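Local atomic coordinates of hypothetical protein TTMA177 (Thermus thermophilus phage TMA, PDB entry 2ZDJ), a protein that is of unknown function, a small phage protein with a cystatin-like alpha and beta fold. Residues K8-G11 and D12-L16. Residues are numbered along the deposited sequence; the frame is centred on the assembly and turned at random.
Sequences KDFG and DDYTL
F10 drives the edge of its ring into the face of Y14, a T-shaped stack between the residue just before the type I beta turn G11-Y14 and the last residue of that turn. The turn lies in the loop that carries the chain from strand 4-6 to strand 15-17, the two outermost strands of the antiparallel sheet in this cystatin-like fold. The ring planes stand at 82° to each other and their centroids are 4.7 Å apart. The leading atom is F10 CD1, poised over the middle of the tyrosine ring and 3.5 Å from Y14 CG; F10 CE1 lies beside it over the same face, 3.7 Å from Y14 CE1. Y14 keeps CG anti to its carbonyl carbon (chi1 -71°), with one ring face turned to F10. Both residues have partners on the sheet: the F10 ring also stacks with F40 and meets W52 edge-to-face, while Y14 OH is hydrogen-bonded to E50 and K5. Closing the turn is Y14 N to G11 O, 3.0 Å long, with the donor lifted out of the carbonyl plane. That same carbonyl oxygen also sits at the edge of the tyrosine ring. D13 curls its carboxylate back toward G11, its CG lodged between backbone N and carbonyl carbon (chi1 49°). A water completes the link, accepting from G11 N at 3.0 Å and donating to D13 OD2 at 2.9 Å.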
ATOM      1  N   LYS A   8       1.882  -9.638  -7.062  1.00 26.68           N
ATOM      2  CA  LYS A   8       2.929 -10.645  -7.196  1.00 30.81           C
ATOM      3  C   LYS A   8       4.307 -10.010  -7.357  1.00 32.06           C
ATOM      4  O   LYS A   8       5.318 -10.624  -7.027  1.00 33.08           O
ATOM      5  CB  LYS A   8       2.655 -11.570  -8.390  1.00 23.85           C
ATOM      6  CG  LYS A   8       3.014 -10.979  -9.743  1.00 35.00           C
ATOM      7  CD  LYS A   8       2.962 -12.025 -10.857  1.00 33.41           C
ATOM      8  CE  LYS A   8       3.417 -11.435 -12.189  1.00 43.09           C
ATOM      9  NZ  LYS A   8       3.415 -12.425 -13.305  1.00 49.83           N
ATOM     10  N   ASP A   9       4.358  -8.776  -7.849  1.00 32.99           N
ATOM     11  CA  ASP A   9       5.650  -8.130  -8.034  1.00 33.95           C
ATOM     12  C   ASP A   9       6.200  -7.344  -6.840  1.00 31.54           C
ATOM     13  O   ASP A   9       7.265  -6.743  -6.932  1.00 31.35           O
ATOM     14  CB  ASP A   9       5.625  -7.265  -9.295  1.00 35.79           C
ATOM     15  CG  ASP A   9       5.507  -8.098 -10.552  1.00 32.10           C
ATOM     16  OD1 ASP A   9       6.149  -9.168 -10.602  1.00 34.48           O
ATOM     17  OD2 ASP A   9       4.785  -7.696 -11.486  1.00 37.09           O
ATOM     18  N   PHE A  10       5.485  -7.362  -5.721  1.00 33.48           N
ATOM     19  CA  PHE A  10       5.948  -6.690  -4.510  1.00 33.15           C
ATOM     20  C   PHE A  10       6.866  -7.646  -3.746  1.00 35.55           C
ATOM     21  O   PHE A  10       6.400  -8.623  -3.162  1.00 35.64           O
ATOM     22  CB  PHE A  10       4.762  -6.311  -3.631  1.00 28.85           C
ATOM     23  CG  PHE A  10       4.065  -5.066  -4.074  1.00 30.52           C
ATOM     24  CD1 PHE A  10       4.640  -3.823  -3.852  1.00 23.65           C
ATOM     25  CD2 PHE A  10       2.848  -5.133  -4.740  1.00 31.92           C
ATOM     26  CE1 PHE A  10       4.012  -2.665  -4.286  1.00 22.76           C
ATOM     27  CE2 PHE A  10       2.216  -3.978  -5.177  1.00 30.34           C
ATOM     28  CZ  PHE A  10       2.798  -2.743  -4.949  1.00 25.85           C
ATOM     29  N   GLY A  11       8.165  -7.359  -3.751  1.00 33.01           N
ATOM     30  CA  GLY A  11       9.106  -8.221  -3.063  1.00 27.56           C
ATOM     31  C   GLY A  11       9.189  -8.024  -1.559  1.00 29.72           C
ATOM     32  O   GLY A  11       8.376  -7.317  -0.967  1.00 29.07           O
ATOM     33  N   ASP A  12      10.193  -8.656  -0.953  1.00 29.63           N
ATOM     34  CA  ASP A  12      10.444  -8.598   0.485  1.00 32.08           C
ATOM     35  C   ASP A  12      10.737  -7.197   1.009  1.00 30.32           C
ATOM     36  O   ASP A  12      10.724  -6.982   2.215  1.00 25.91           O
ATOM     37  CB  ASP A  12      11.632  -9.499   0.871  1.00 43.53           C
ATOM     38  CG  ASP A  12      11.345 -10.981   0.678  1.00 51.78           C
ATOM     39  OD1 ASP A  12      11.203 -11.425  -0.483  1.00 60.63           O
ATOM     40  OD2 ASP A  12      11.271 -11.706   1.693  1.00 60.23           O
ATOM     41  N   ASP A  13      11.027  -6.243   0.130  1.00 29.81           N
ATOM     42  CA  ASP A  13      11.300  -4.911   0.626  1.00 26.60           C
ATOM     43  C   ASP A  13      10.002  -4.184   0.964  1.00 26.86           C
ATOM     44  O   ASP A  13      10.018  -3.060   1.455  1.00 29.78           O
ATOM     45  CB  ASP A  13      12.170  -4.099  -0.353  1.00 29.10           C
ATOM     46  CG  ASP A  13      11.673  -4.139  -1.791  1.00 30.88           C
ATOM     47  OD1 ASP A  13      11.975  -3.175  -2.525  1.00 25.60           O
ATOM     48  OD2 ASP A  13      11.010  -5.119  -2.195  1.00 29.99           O
ATOM     49  N   TYR A  14       8.878  -4.860   0.742  1.00 28.17           N
ATOM     50  CA  TYR A  14       7.558  -4.299   1.034  1.00 25.85           C
ATOM     51  C   TYR A  14       6.880  -5.053   2.175  1.00 23.40           C
ATOM     52  O   TYR A  14       7.161  -6.228   2.407  1.00 25.40           O
ATOM     53  CB  TYR A  14       6.656  -4.379  -0.205  1.00 20.93           C
ATOM     54  CG  TYR A  14       7.038  -3.442  -1.323  1.00 20.39           C
ATOM     55  CD1 TYR A  14       6.503  -2.152  -1.399  1.00 15.64           C
ATOM     56  CD2 TYR A  14       7.929  -3.846  -2.312  1.00 17.18           C
ATOM     57  CE1 TYR A  14       6.853  -1.294  -2.446  1.00 22.07           C
ATOM     58  CE2 TYR A  14       8.285  -2.998  -3.354  1.00 19.49           C
ATOM     59  CZ  TYR A  14       7.748  -1.733  -3.421  1.00  9.34           C
ATOM     60  OH  TYR A  14       8.116  -0.909  -4.456  1.00 27.94           O
ATOM     61  N   THR A  15       5.977  -4.374   2.874  1.00 24.65           N
ATOM     62  CA  THR A  15       5.231  -4.982   3.974  1.00 27.40           C
ATOM     63  C   THR A  15       3.726  -4.754   3.785  1.00 23.46           C
ATOM     64  O   THR A  15       3.292  -3.663   3.416  1.00 25.24           O
ATOM     65  CB  THR A  15       5.669  -4.397   5.313  1.00 31.48           C
ATOM     66  OG1 THR A  15       7.032  -4.763   5.556  1.00 41.89           O
ATOM     67  CG2 THR A  15       4.801  -4.924   6.440  1.00 35.61           C
ATOM     68  N   LEU A  16       2.941  -5.802   4.015  1.00 25.20           N
ATOM     69  CA  LEU A  16       1.496  -5.738   3.868  1.00 25.50           C
ATOM     70  C   LEU A  16       0.840  -5.195   5.127  1.00 24.71           C
ATOM     71  O   LEU A  16       1.192  -5.588   6.235  1.00 26.33           O
ATOM     72  CB  LEU A  16       0.941  -7.126   3.561  1.00 23.57           C
ATOM     73  CG  LEU A  16      -0.582  -7.264   3.464  1.00 24.79           C
ATOM     74  CD1 LEU A  16      -1.083  -6.580   2.211  1.00 19.31           C
ATOM     75  CD2 LEU A  16      -0.959  -8.745   3.436  1.00 23.42           C
TER
HETATM   76  O   HOH W   1      10.276  -5.606  -4.906  1.00 23.37           O